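PDB 6GZF: glutathione S-transferase from Natrialba magadii ATCC 43099, which probably carries out glutathione-dependent transfer or reduction chemistry through a cysteine nucleophile, as in glutathionyl-hydroquinone reductases of the Xi class of glutathione transferases. Local coordinates for residues A[86-91]-A[97-102]; A[112-115]-A[119-122]; A[60-65]-A[69-74]; A[134-139]-A[143-148]; A[251-256]-A[291-296]. All blocks are in the same frame, centred on the assembly; numbering follows the deposited sequence.

Contact 1. Residues A[86-91]-A[97-102]; sequences SVVDPY and WQFTPE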
# COMPACT_ATOMS: atom_id res chain seq x y z
N SER A 86 23.88 -6.60 -20.13
CA SER A 86 22.62 -7.04 -20.71
C SER A 86 21.48 -6.81 -19.71
O SER A 86 21.65 -7.02 -18.51
CB SER A 86 22.68 -8.51 -21.11
OG SER A 86 23.57 -8.71 -22.19
N VAL A 87 20.33 -6.37 -20.21
CA VAL A 87 19.19 -6.10 -19.35
C VAL A 87 18.07 -7.10 -19.58
O VAL A 87 17.52 -7.20 -20.68
CB VAL A 87 18.64 -4.68 -19.57
CG1 VAL A 87 17.48 -4.42 -18.64
CG2 VAL A 87 19.74 -3.65 -19.36
N VAL A 88 17.72 -7.84 -18.53
CA VAL A 88 16.69 -8.86 -18.62
C VAL A 88 15.29 -8.26 -18.53
O VAL A 88 15.11 -7.12 -18.11
CB VAL A 88 16.85 -9.92 -17.52
CG1 VAL A 88 18.23 -10.56 -17.59
CG2 VAL A 88 16.63 -9.30 -16.15
N ASP A 89 14.30 -9.05 -18.93
CA ASP A 89 12.89 -8.64 -18.89
C ASP A 89 12.45 -8.38 -17.45
O ASP A 89 12.59 -9.26 -16.59
CB ASP A 89 12.02 -9.73 -19.54
CG ASP A 89 10.61 -9.27 -19.84
OD1 ASP A 89 10.15 -8.26 -19.27
OD2 ASP A 89 9.94 -9.93 -20.66
N PRO A 90 11.94 -7.17 -17.17
CA PRO A 90 11.40 -6.84 -15.85
C PRO A 90 10.25 -7.75 -15.44
O PRO A 90 10.05 -7.97 -14.25
CB PRO A 90 10.91 -5.39 -16.02
CG PRO A 90 10.80 -5.19 -17.50
CD PRO A 90 11.89 -6.02 -18.09
N TYR A 91 9.52 -8.28 -16.41
CA TYR A 91 8.48 -9.27 -16.12
C TYR A 91 9.07 -10.67 -16.19
O TYR A 91 9.83 -10.99 -17.10
CB TYR A 91 7.30 -9.14 -17.09
CG TYR A 91 6.22 -10.18 -16.86
CD1 TYR A 91 5.20 -9.95 -15.95
CD2 TYR A 91 6.22 -11.39 -17.54
CE1 TYR A 91 4.21 -10.89 -15.72
CE2 TYR A 91 5.24 -12.34 -17.33
CZ TYR A 91 4.24 -12.08 -16.42
OH TYR A 91 3.26 -13.03 -16.20
N TRP A 97 14.04 -15.14 -14.64
CA TRP A 97 14.54 -14.02 -15.44
C TRP A 97 14.68 -14.43 -16.90
O TRP A 97 15.36 -15.40 -17.22
CB TRP A 97 15.88 -13.52 -14.91
CG TRP A 97 15.83 -12.84 -13.58
CD1 TRP A 97 16.46 -13.23 -12.43
CD2 TRP A 97 15.13 -11.63 -13.25
NE1 TRP A 97 16.19 -12.35 -11.41
CE2 TRP A 97 15.38 -11.36 -11.89
CE3 TRP A 97 14.32 -10.75 -13.98
CZ2 TRP A 97 14.84 -10.24 -11.24
CZ3 TRP A 97 13.79 -9.65 -13.34
CH2 TRP A 97 14.05 -9.40 -11.98
N GLN A 98 14.04 -13.67 -17.79
CA GLN A 98 14.08 -13.98 -19.22
C GLN A 98 14.59 -12.81 -20.04
O GLN A 98 14.62 -11.67 -19.57
CB GLN A 98 12.70 -14.41 -19.71
CG GLN A 98 11.67 -13.29 -19.72
CD GLN A 98 10.31 -13.76 -20.21
OE1 GLN A 98 10.11 -14.95 -20.48
NE2 GLN A 98 9.37 -12.83 -20.33
N PHE A 99 14.99 -13.09 -21.27
CA PHE A 99 15.47 -12.06 -22.18
C PHE A 99 14.42 -11.73 -23.24
O PHE A 99 13.97 -12.60 -23.98
CB PHE A 99 16.78 -12.49 -22.85
CG PHE A 99 17.94 -12.60 -21.90
CD1 PHE A 99 18.17 -13.77 -21.20
CD2 PHE A 99 18.79 -11.52 -21.71
CE1 PHE A 99 19.24 -13.87 -20.33
CE2 PHE A 99 19.85 -11.62 -20.83
CZ PHE A 99 20.08 -12.79 -20.15
N THR A 100 14.03 -10.46 -23.29
CA THR A 100 13.03 -9.99 -24.25
C THR A 100 13.53 -8.70 -24.91
O THR A 100 13.14 -7.60 -24.50
CB THR A 100 11.67 -9.75 -23.58
OG1 THR A 100 11.36 -10.85 -22.71
CG2 THR A 100 10.58 -9.60 -24.62
N PRO A 101 14.38 -8.84 -25.93
CA PRO A 101 15.11 -7.71 -26.54
C PRO A 101 14.20 -6.66 -27.18
O PRO A 101 14.56 -5.48 -27.19
CB PRO A 101 15.98 -8.39 -27.60
CG PRO A 101 15.27 -9.66 -27.92
CD PRO A 101 14.66 -10.11 -26.62
N GLU A 102 13.05 -7.08 -27.71
CA GLU A 102 12.14 -6.14 -28.36
C GLU A 102 11.49 -5.19 -27.35
O GLU A 102 11.09 -4.08 -27.70
CB GLU A 102 11.07 -6.89 -29.15
CG GLU A 102 10.15 -7.76 -28.30
CD GLU A 102 10.59 -9.22 -28.28
OE1 GLU A 102 11.80 -9.48 -28.42
OE2 GLU A 102 9.71 -10.09 -28.12
O HOH W 1 15.69 -8.76 -22.23
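At the exit of strand 84-87, Asp89 heads an Asx turn and meets Gln98 and Thr100, in the loop that carries the predicted glutathione-binding Trp97. The backbone N of Asp89 donates to Gln98 O at 2.7 Å. Asp89 OD2 takes two donors from opposite faces of its plane: Gln98 NE2 at 3.0 Å, and Thr100 OG1 at 2.7 Å on the anti side, 34° out of plane. Gln98 runs alongside Asp89 and points the same way, its amide turned 27° from the carboxylate. Asp89 OD1 accepts from Tyr91 N at 2.9 Å, which closes the turn, and also forms a salt bridge with Lys103. So many donors would be expected to keep the carboxylate ionised. In this thioredoxin-like domain edge strand 84-87 runs on into a loop whose 97-100 part crosses 86-91 at about a right angle. Chi1 of -57° directs one methyl of Val88 to each of two rings. Val88 CG1 lies over one face of Phe99, 4.1 Å from the ring centroid in a CH-pi contact, while Val88 CG2 meets Trp97 CE3 at 3.5 Å. The indole of Trp97 also receives Asp89 O at its edge, and meets His296 and Arg92.

Contact 2. Residues A[112-115]-A[119-122]; sequences HDVD and ELYV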
# COMPACT_ATOMS: atom_id res chain seq x y z
N HIS A 112 25.67 -15.66 -25.00
CA HIS A 112 25.24 -16.92 -25.60
C HIS A 112 23.85 -16.87 -26.21
O HIS A 112 23.34 -17.88 -26.69
CB HIS A 112 25.31 -18.04 -24.57
CG HIS A 112 26.70 -18.40 -24.14
ND1 HIS A 112 27.67 -18.79 -25.04
CD2 HIS A 112 27.28 -18.41 -22.92
CE1 HIS A 112 28.79 -19.03 -24.38
NE2 HIS A 112 28.58 -18.81 -23.10
N ASP A 113 23.24 -15.68 -26.20
CA ASP A 113 21.91 -15.47 -26.78
C ASP A 113 20.89 -16.46 -26.21
O ASP A 113 20.19 -17.15 -26.95
CB ASP A 113 21.96 -15.59 -28.30
CG ASP A 113 20.69 -15.10 -28.97
OD1 ASP A 113 19.97 -14.28 -28.36
OD2 ASP A 113 20.40 -15.55 -30.10
N VAL A 114 20.82 -16.54 -24.88
CA VAL A 114 19.92 -17.47 -24.22
C VAL A 114 18.53 -16.86 -24.03
O VAL A 114 18.38 -15.64 -23.97
CB VAL A 114 20.47 -17.91 -22.85
CG1 VAL A 114 21.79 -18.63 -23.02
CG2 VAL A 114 20.63 -16.71 -21.93
N ASP A 115 17.52 -17.72 -23.96
CA ASP A 115 16.16 -17.28 -23.72
C ASP A 115 15.97 -16.85 -22.27
O ASP A 115 15.33 -15.85 -21.98
CB ASP A 115 15.16 -18.38 -24.08
CG ASP A 115 15.21 -18.76 -25.54
OD1 ASP A 115 15.32 -17.85 -26.39
OD2 ASP A 115 15.14 -19.97 -25.85
N GLU A 119 19.61 -20.66 -18.04
CA GLU A 119 20.48 -21.35 -18.98
C GLU A 119 21.94 -20.98 -18.74
O GLU A 119 22.83 -21.81 -18.88
CB GLU A 119 20.08 -21.02 -20.42
CG GLU A 119 18.69 -21.48 -20.81
CD GLU A 119 18.30 -21.04 -22.21
OE1 GLU A 119 18.97 -21.46 -23.17
OE2 GLU A 119 17.32 -20.28 -22.34
N LEU A 120 22.17 -19.72 -18.38
CA LEU A 120 23.52 -19.22 -18.13
C LEU A 120 24.13 -19.86 -16.89
O LEU A 120 25.32 -20.20 -16.89
CB LEU A 120 23.50 -17.70 -17.98
CG LEU A 120 23.39 -16.92 -19.30
CD1 LEU A 120 22.94 -15.50 -19.03
CD2 LEU A 120 24.71 -16.95 -20.04
N TYR A 121 23.33 -20.02 -15.84
CA TYR A 121 23.77 -20.70 -14.63
C TYR A 121 24.17 -22.14 -14.92
O TYR A 121 25.25 -22.59 -14.52
CB TYR A 121 22.66 -20.68 -13.57
CG TYR A 121 22.54 -19.38 -12.81
CD1 TYR A 121 21.96 -18.26 -13.39
CD2 TYR A 121 22.98 -19.28 -11.49
CE1 TYR A 121 21.84 -17.07 -12.69
CE2 TYR A 121 22.86 -18.10 -10.78
CZ TYR A 121 22.29 -17.00 -11.39
OH TYR A 121 22.17 -15.82 -10.69
N VAL A 122 23.30 -22.85 -15.63
CA VAL A 122 23.52 -24.26 -15.96
C VAL A 122 24.81 -24.46 -16.76
O VAL A 122 25.54 -25.42 -16.53
CB VAL A 122 22.33 -24.83 -16.76
CG1 VAL A 122 22.64 -26.23 -17.28
CG2 VAL A 122 21.08 -24.86 -15.90
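The imidazole of His112 presents an edge to Leu120, its CD2 lying 4.1 Å from Leu120 CD2 near the ring plane. Two further flat groups, the carboxylates of Asp115 and Glu119, are turned 57° against each other, with Asp115 OD2 4.1 Å from Glu119 OE2. These like charges are close enough that each would probably raise the other's proton affinity somewhat. Glu119 OE2 accepts from the backbone N of Tyr116 and, more weakly, from Asp115 N at 3.0 Å, where the N-H points well aside (123°). Two backbone N-H groups, one of them only weakly bonded, meet this oxygen where the loop turns into the helix. Between the polar ends sits Val114, which carries the apolar part of the contact. Val114 CG1, anti to the carbonyl carbon (chi1 -62°), rests 3.9 Å from Glu119 CB, while Val114 CG2 packs 3.8 Å from Leu120 CG. Val114 and Glu119 run antiparallel, flank against flank. The loop 112-115 is thereby folded over the first turn of helix 117-124. Leu120 goes on to touch Trp138 of strand 136-139, His112 NE2 bonds Asp143 OD1 beside strand 144-147, and Val114 packs on Phe99 in the loop that follows strand 84-87.

Contact 3. Residues A[60-65]-A[69-74]; sequences VSYACP and RTLVTR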
# COMPACT_ATOMS: atom_id res chain seq x y z
N VAL A 60 21.83 -7.59 -15.56
CA VAL A 60 21.02 -6.87 -14.58
C VAL A 60 19.56 -6.77 -14.98
O VAL A 60 19.19 -6.92 -16.14
CB VAL A 60 21.53 -5.43 -14.35
CG1 VAL A 60 22.93 -5.43 -13.76
CG2 VAL A 60 21.49 -4.64 -15.65
N SER A 61 18.72 -6.52 -13.98
CA SER A 61 17.37 -6.02 -14.19
C SER A 61 17.33 -4.60 -13.64
O SER A 61 17.94 -4.32 -12.61
CB SER A 61 16.34 -6.91 -13.49
OG SER A 61 15.06 -6.30 -13.49
N TYR A 62 16.62 -3.71 -14.32
CA TYR A 62 16.51 -2.33 -13.85
C TYR A 62 15.64 -2.24 -12.61
O TYR A 62 15.67 -1.25 -11.89
CB TYR A 62 15.95 -1.43 -14.95
CG TYR A 62 16.98 -0.93 -15.94
CD1 TYR A 62 18.04 -0.14 -15.53
CD2 TYR A 62 16.88 -1.24 -17.29
CE1 TYR A 62 18.98 0.32 -16.43
CE2 TYR A 62 17.81 -0.78 -18.20
CZ TYR A 62 18.86 -0.01 -17.76
OH TYR A 62 19.80 0.45 -18.66
N ALA A 63 14.86 -3.30 -12.35
CA ALA A 63 13.91 -3.30 -11.25
C ALA A 63 14.55 -3.76 -9.94
O ALA A 63 14.13 -3.37 -8.86
CB ALA A 63 12.73 -4.19 -11.59
N CYS A 64 15.57 -4.61 -10.05
CA CYS A 64 16.23 -5.16 -8.86
C CYS A 64 17.20 -4.15 -8.25
O CYS A 64 18.10 -3.66 -8.92
CB CYS A 64 16.97 -6.45 -9.22
SG CYS A 64 17.52 -7.42 -7.80
N PRO A 65 17.01 -3.84 -6.95
CA PRO A 65 17.85 -2.87 -6.24
C PRO A 65 19.24 -3.41 -5.96
O PRO A 65 20.17 -2.64 -5.71
CB PRO A 65 17.08 -2.64 -4.94
CG PRO A 65 16.38 -3.93 -4.70
CD PRO A 65 16.00 -4.44 -6.07
N ARG A 69 22.67 -1.67 -7.75
CA ARG A 69 23.89 -1.28 -7.05
C ARG A 69 25.10 -1.34 -7.97
O ARG A 69 25.94 -0.45 -7.96
CB ARG A 69 24.11 -2.18 -5.82
CG ARG A 69 23.73 -1.52 -4.51
CD ARG A 69 23.00 -2.49 -3.58
NE ARG A 69 23.88 -3.47 -2.97
CZ ARG A 69 23.74 -3.93 -1.73
NH1 ARG A 69 22.74 -3.49 -0.97
NH2 ARG A 69 24.59 -4.82 -1.25
N THR A 70 25.16 -2.40 -8.78
CA THR A 70 26.26 -2.57 -9.73
C THR A 70 26.20 -1.53 -10.84
O THR A 70 27.23 -1.06 -11.32
CB THR A 70 26.25 -3.98 -10.35
OG1 THR A 70 25.07 -4.13 -11.16
CG2 THR A 70 26.25 -5.04 -9.27
N LEU A 71 24.98 -1.17 -11.24
CA LEU A 71 24.79 -0.20 -12.32
C LEU A 71 25.21 1.21 -11.90
O LEU A 71 25.84 1.92 -12.68
CB LEU A 71 23.32 -0.20 -12.77
CG LEU A 71 22.84 -1.45 -13.49
CD1 LEU A 71 21.41 -1.26 -14.00
CD2 LEU A 71 23.77 -1.80 -14.64
N VAL A 72 24.84 1.60 -10.68
CA VAL A 72 25.20 2.91 -10.16
C VAL A 72 26.72 3.05 -10.04
O VAL A 72 27.29 4.09 -10.38
CB VAL A 72 24.54 3.18 -8.79
CG1 VAL A 72 25.08 4.46 -8.17
CG2 VAL A 72 23.03 3.25 -8.94
N THR A 73 27.37 1.98 -9.59
CA THR A 73 28.82 1.97 -9.45
C THR A 73 29.50 2.03 -10.81
O THR A 73 30.44 2.79 -11.01
CB THR A 73 29.30 0.72 -8.69
OG1 THR A 73 28.67 0.66 -7.41
CG2 THR A 73 30.81 0.77 -8.51
N ARG A 74 29.01 1.22 -11.75
CA ARG A 74 29.57 1.15 -13.10
C ARG A 74 29.52 2.51 -13.78
O ARG A 74 30.44 2.90 -14.49
CB ARG A 74 28.83 0.12 -13.94
CG ARG A 74 29.54 -0.24 -15.24
CD ARG A 74 28.69 -1.16 -16.11
NE ARG A 74 27.61 -0.44 -16.78
CZ ARG A 74 27.37 -0.49 -18.09
NH1 ARG A 74 28.14 -1.24 -18.87
NH2 ARG A 74 26.37 0.20 -18.61
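Val60 and Leu71 meet tip to tip in the tightly packed half of this contact, where the end of strand 56-60 faces the helix that follows it. Leu71 has its CG anti to the carbonyl carbon (chi1 -69°), which puts its methyl fork against Val60. Val60 CG2 lies 3.8 Å from Leu71 CD1, and Val60 CG1 is 3.8 Å from Leu71 CD2, so the two forks fit methyl against methyl. A third side chain joins this apolar patch on its more open side: the ring of Tyr62 crosses Leu71 at about a right angle, with Tyr62 CE1 3.8 Å from Leu71 CD1. Thr70 lies along Val60, its OG1 turned back to bond the backbone O of Ala67. The other half is looser, although it too is largely buried. There Pro65 O accepts only a weak bond from Arg69 N, 3.4 Å long and bent to 132°. The bent chain of Arg69 passes the same carbonyl, Arg69 CD being 3.5 Å from Pro65 O. The backbone leaves the tight half through an ST turn, Ala63 N donating to Ser61 OG just ahead of Cys64, the predicted nucleophile. The segments form the first bend of a beta-alpha-beta crossover, strand 56-60 to helix 65-77 to the parallel strand 84-87. Helices 150-159 and 238-247 cover the helix around Arg69 and Thr73, and Tyr62 reaches over to His292 of helix 290-299.

Contact 4. Residues A[134-139]-A[143-148]; sequences VPVLWD and DTIVNN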
# COMPACT_ATOMS: atom_id res chain seq x y z
N VAL A 134 19.66 -11.78 -10.19
CA VAL A 134 20.56 -10.74 -10.69
C VAL A 134 21.11 -9.97 -9.49
O VAL A 134 20.45 -9.90 -8.45
CB VAL A 134 19.84 -9.79 -11.66
CG1 VAL A 134 19.55 -10.49 -12.98
CG2 VAL A 134 18.55 -9.25 -11.04
N PRO A 135 22.31 -9.39 -9.62
CA PRO A 135 23.18 -9.34 -10.80
C PRO A 135 24.06 -10.57 -10.96
O PRO A 135 24.21 -11.37 -10.03
CB PRO A 135 24.04 -8.11 -10.53
CG PRO A 135 24.19 -8.11 -9.05
CD PRO A 135 22.89 -8.63 -8.49
N VAL A 136 24.64 -10.72 -12.15
CA VAL A 136 25.59 -11.79 -12.43
C VAL A 136 26.77 -11.25 -13.23
O VAL A 136 26.61 -10.78 -14.35
CB VAL A 136 24.94 -12.94 -13.23
CG1 VAL A 136 26.00 -13.91 -13.74
CG2 VAL A 136 23.91 -13.67 -12.38
N LEU A 137 27.96 -11.30 -12.63
CA LEU A 137 29.17 -10.90 -13.34
C LEU A 137 29.73 -12.10 -14.10
O LEU A 137 30.06 -13.12 -13.51
CB LEU A 137 30.21 -10.34 -12.38
CG LEU A 137 31.50 -9.82 -13.03
CD1 LEU A 137 31.19 -8.64 -13.94
CD2 LEU A 137 32.54 -9.45 -11.99
N TRP A 138 29.83 -11.96 -15.42
CA TRP A 138 30.21 -13.08 -16.27
C TRP A 138 31.57 -12.87 -16.93
O TRP A 138 31.86 -11.80 -17.46
CB TRP A 138 29.14 -13.31 -17.35
CG TRP A 138 29.34 -14.55 -18.15
CD1 TRP A 138 30.16 -14.70 -19.24
CD2 TRP A 138 28.71 -15.82 -17.94
NE1 TRP A 138 30.08 -15.99 -19.71
CE2 TRP A 138 29.20 -16.70 -18.94
CE3 TRP A 138 27.79 -16.31 -17.01
CZ2 TRP A 138 28.79 -18.02 -19.03
CZ3 TRP A 138 27.39 -17.63 -17.11
CH2 TRP A 138 27.89 -18.47 -18.10
N ASP A 139 32.40 -13.91 -16.89
CA ASP A 139 33.69 -13.89 -17.57
C ASP A 139 33.58 -14.56 -18.94
O ASP A 139 33.14 -15.71 -19.04
CB ASP A 139 34.75 -14.59 -16.73
CG ASP A 139 36.11 -14.62 -17.41
OD1 ASP A 139 36.44 -13.64 -18.10
OD2 ASP A 139 36.83 -15.63 -17.25
N ASP A 143 34.32 -18.47 -19.56
CA ASP A 143 32.93 -18.79 -19.89
C ASP A 143 32.18 -19.32 -18.68
O ASP A 143 31.66 -20.44 -18.70
CB ASP A 143 32.87 -19.79 -21.04
CG ASP A 143 31.49 -19.88 -21.66
OD1 ASP A 143 30.81 -18.83 -21.75
OD2 ASP A 143 31.09 -20.99 -22.07
N THR A 144 32.11 -18.51 -17.62
CA THR A 144 31.44 -18.92 -16.39
C THR A 144 31.09 -17.71 -15.52
O THR A 144 31.49 -16.58 -15.81
CB THR A 144 32.32 -19.88 -15.57
OG1 THR A 144 31.59 -20.36 -14.44
CG2 THR A 144 33.59 -19.18 -15.09
N ILE A 145 30.35 -17.96 -14.44
CA ILE A 145 29.97 -16.90 -13.51
C ILE A 145 31.10 -16.59 -12.54
O ILE A 145 31.52 -17.45 -11.77
CB ILE A 145 28.71 -17.28 -12.70
CG1 ILE A 145 27.54 -17.60 -13.63
CG2 ILE A 145 28.34 -16.15 -11.75
CD1 ILE A 145 26.30 -18.08 -12.91
N VAL A 146 31.58 -15.35 -12.56
CA VAL A 146 32.59 -14.91 -11.62
C VAL A 146 31.97 -14.67 -10.25
O VAL A 146 32.25 -15.38 -9.29
CB VAL A 146 33.31 -13.63 -12.08
CG1 VAL A 146 34.17 -13.05 -10.96
CG2 VAL A 146 34.17 -13.92 -13.30
N ASN A 147 31.10 -13.67 -10.17
CA ASN A 147 30.47 -13.31 -8.91
C ASN A 147 28.96 -13.14 -9.05
O ASN A 147 28.45 -12.83 -10.13
CB ASN A 147 31.10 -12.04 -8.34
CG ASN A 147 30.83 -11.87 -6.86
OD1 ASN A 147 29.76 -11.39 -6.46
ND2 ASN A 147 31.79 -12.25 -6.03
N ASN A 148 28.25 -13.33 -7.94
CA ASN A 148 26.80 -13.35 -7.94
C ASN A 148 26.23 -12.48 -6.82
O ASN A 148 25.04 -12.51 -6.52
CB ASN A 148 26.31 -14.80 -7.80
CG ASN A 148 24.84 -14.96 -8.14
OD1 ASN A 148 24.26 -14.13 -8.84
ND2 ASN A 148 24.24 -16.04 -7.66
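Trp138 holds its CG anti to the backbone N (chi1 -172°), and a chi2 of -83° swings the indole across the partner strand to Thr144 and Ile145. One face of the ring takes Thr144 O, 3.6 Å above the plane and offset toward the rim, together with Ile145 N. Ile145 CG1 comes to the six-membered ring, 3.5 Å from Trp138 CZ3. At the edge, in plane, lies Asp143 OD1, 3.5 Å from Trp138 CZ2, in a carboxylate whose hydrogen-bond partner is His112. On this side of the sheet Ile145 also offers CG2 to Val136 CG1 at 3.8 Å. The two strands form the beta hairpin of the C-terminal beta-beta-alpha half of the thioredoxin-like domain, strongly twisted, their short axes 126° apart. Asp139 N donates to Thr144 O at 3.0 Å, and Val146 N to Leu137 O at 2.9 Å. Two bulges interrupt the ladder: in a G1 bulge Asp143 and Thr144 stand opposite the single residue Asp139, and in a classic bulge Val146 and Asn147 share Leu137, whose N donates to Asn147 O. The second turns Val146 toward strand 136-139, so that Val146 CG2 reaches Asp139 CB at 3.5 Å. Asp139 OD1 forms a salt bridge with Arg55. Pro135 follows a cis peptide bond, the cis-proline characteristic of thioredoxin folds; Val134 before it, predicted to bind glutathione, touches Cys64.

Contact 5. Residues A[251-256]-A[291-296]; sequences DNVYHT and DHITEH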
# COMPACT_ATOMS: atom_id res chain seq x y z
N ASP A 251 8.82 4.75 -2.06
CA ASP A 251 7.54 5.45 -2.13
C ASP A 251 6.67 5.02 -3.30
O ASP A 251 5.47 5.27 -3.31
CB ASP A 251 7.77 6.96 -2.17
CG ASP A 251 8.29 7.51 -0.86
OD1 ASP A 251 8.67 6.70 0.01
OD2 ASP A 251 8.30 8.75 -0.69
N ASN A 252 7.27 4.38 -4.30
CA ASN A 252 6.52 3.91 -5.46
C ASN A 252 6.13 2.44 -5.34
O ASN A 252 5.17 1.99 -5.96
CB ASN A 252 7.31 4.12 -6.75
CG ASN A 252 7.04 5.48 -7.38
OD1 ASN A 252 7.75 6.45 -7.13
ND2 ASN A 252 6.01 5.54 -8.22
N VAL A 253 6.88 1.69 -4.53
CA VAL A 253 6.67 0.25 -4.42
C VAL A 253 6.57 -0.24 -2.98
O VAL A 253 5.51 -0.72 -2.56
CB VAL A 253 7.81 -0.53 -5.12
CG1 VAL A 253 7.67 -2.01 -4.85
CG2 VAL A 253 7.80 -0.25 -6.62
N TYR A 254 7.66 -0.13 -2.24
CA TYR A 254 7.76 -0.70 -0.90
C TYR A 254 6.66 -0.23 0.05
O TYR A 254 6.13 -1.01 0.84
CB TYR A 254 9.13 -0.37 -0.29
CG TYR A 254 10.30 -1.01 -1.02
CD1 TYR A 254 10.14 -2.18 -1.75
CD2 TYR A 254 11.56 -0.43 -0.98
CE1 TYR A 254 11.20 -2.76 -2.41
CE2 TYR A 254 12.63 -1.00 -1.64
CZ TYR A 254 12.45 -2.16 -2.35
OH TYR A 254 13.51 -2.73 -3.02
N HIS A 255 6.33 1.05 -0.04
CA HIS A 255 5.34 1.67 0.83
C HIS A 255 3.95 1.05 0.68
O HIS A 255 3.26 0.81 1.66
CB HIS A 255 5.28 3.17 0.56
CG HIS A 255 4.43 3.94 1.52
ND1 HIS A 255 3.05 3.87 1.51
CD2 HIS A 255 4.75 4.80 2.51
CE1 HIS A 255 2.57 4.65 2.46
NE2 HIS A 255 3.58 5.23 3.08
N THR A 256 3.55 0.79 -0.56
CA THR A 256 2.21 0.30 -0.85
C THR A 256 2.19 -1.20 -1.12
O THR A 256 1.47 -1.95 -0.46
CB THR A 256 1.60 1.02 -2.07
OG1 THR A 256 1.44 2.41 -1.76
CG2 THR A 256 0.25 0.41 -2.42
N ASP A 291 9.81 2.61 -14.78
CA ASP A 291 8.86 1.81 -15.54
C ASP A 291 9.15 0.32 -15.36
O ASP A 291 8.23 -0.49 -15.27
CB ASP A 291 8.92 2.18 -17.03
CG ASP A 291 7.78 1.57 -17.82
OD1 ASP A 291 6.65 1.52 -17.30
OD2 ASP A 291 8.02 1.15 -18.97
N HIS A 292 10.43 -0.03 -15.30
CA HIS A 292 10.85 -1.40 -15.03
C HIS A 292 10.53 -1.79 -13.59
O HIS A 292 10.10 -2.91 -13.32
CB HIS A 292 12.35 -1.57 -15.29
CG HIS A 292 12.70 -1.67 -16.74
ND1 HIS A 292 13.22 -2.82 -17.30
CD2 HIS A 292 12.63 -0.77 -17.75
CE1 HIS A 292 13.44 -2.62 -18.59
NE2 HIS A 292 13.09 -1.38 -18.89
N ILE A 293 10.74 -0.85 -12.68
CA ILE A 293 10.55 -1.10 -11.25
C ILE A 293 9.09 -1.37 -10.91
O ILE A 293 8.77 -2.37 -10.27
CB ILE A 293 11.05 0.09 -10.40
CG1 ILE A 293 12.57 0.22 -10.52
CG2 ILE A 293 10.65 -0.08 -8.95
CD1 ILE A 293 13.14 1.44 -9.83
N THR A 294 8.20 -0.48 -11.35
CA THR A 294 6.78 -0.61 -11.05
C THR A 294 6.15 -1.82 -11.74
O THR A 294 5.28 -2.47 -11.18
CB THR A 294 6.00 0.66 -11.47
OG1 THR A 294 6.25 0.94 -12.85
CG2 THR A 294 6.43 1.84 -10.62
N GLU A 295 6.60 -2.12 -12.95
CA GLU A 295 6.05 -3.24 -13.71
C GLU A 295 6.41 -4.57 -13.06
O GLU A 295 5.59 -5.49 -13.00
CB GLU A 295 6.55 -3.22 -15.16
CG GLU A 295 5.94 -4.32 -16.02
CD GLU A 295 6.54 -4.38 -17.41
OE1 GLU A 295 7.24 -3.43 -17.80
OE2 GLU A 295 6.31 -5.39 -18.11
N HIS A 296 7.64 -4.67 -12.57
CA HIS A 296 8.11 -5.90 -11.95
C HIS A 296 7.36 -6.20 -10.65
O HIS A 296 6.70 -7.22 -10.53
CB HIS A 296 9.61 -5.83 -11.68
CG HIS A 296 10.15 -7.01 -10.91
ND1 HIS A 296 10.44 -8.22 -11.51
CD2 HIS A 296 10.45 -7.15 -9.60
CE1 HIS A 296 10.89 -9.05 -10.59
NE2 HIS A 296 10.90 -8.43 -9.43
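A small apolar helix-to-helix contact joins Val253 and Ile293, from the short helix 250-254 and the later helix 290-299 of the alpha-helical C-terminal domain. Single methyls do the work: Val253 CG2 lies 3.7 Å from Ile293 CG2, the two side chains meeting obliquely. The torsions decide which branches meet. With chi1 of -67°, CG1 of Ile293 sits beside the backbone N and CG2 is left anti to it; with chi1 of 173°, Val253 places CG1 anti to N and CG2 anti to the carbonyl carbon. A second, looser touch flanks this one, with Asn252 ND2 4.4 Å from Thr294 CG2. The hydroxyl of Thr294 is turned back to bond the backbone O of Met290, so it is the methyl that faces Asn252. Although only 126 Å² is buried, the backbones approach closely, Val253 CA being 6.7 Å from Thr294 CA. The helix around Val253 is widened by a pi-type turn at 251-254, and Val253 packs on Tyr297 and Tyr298, while Asn252 O accepts from Tyr298 OH. Next along the chain, His255 and Thr256 meet His255 and Thr256 of the second subunit. The contact lies beside predicted active-site residues: Tyr254 and Tyr297 may lower the pKa of Cys64, the predicted nucleophile, and Tyr254 OH is hydrogen-bonded to Tyr196 OH, the predicted proton donor or acceptor, consistent with a Xi-class active site.

In the fold
Contacts 3, 4 and 5 are buried, whereas contacts 1 and 2 lie partly at the surface, and the chemistry follows: methyl packing dominates contacts 3 and 5, backbone bonds join the hairpin of contact 4, a carboxylate grips the loop in contact 1, and contact 2 mixes valine-leucine packing with a weak carboxylate bond. Contacts 1, 3 and 4 share the mixed sheet, while contacts 1 and 2 are linked by a backbone hydrogen bond between Phe99 and Asp115. Contact 5, in the helical domain, touches contact 1 through His296 and contact 3 through Ala63 and Pro65, which places the predicted nucleophile near the domain interface. Contacts 4 and 5 stay apart, their nearest atoms about 8 Å from each other.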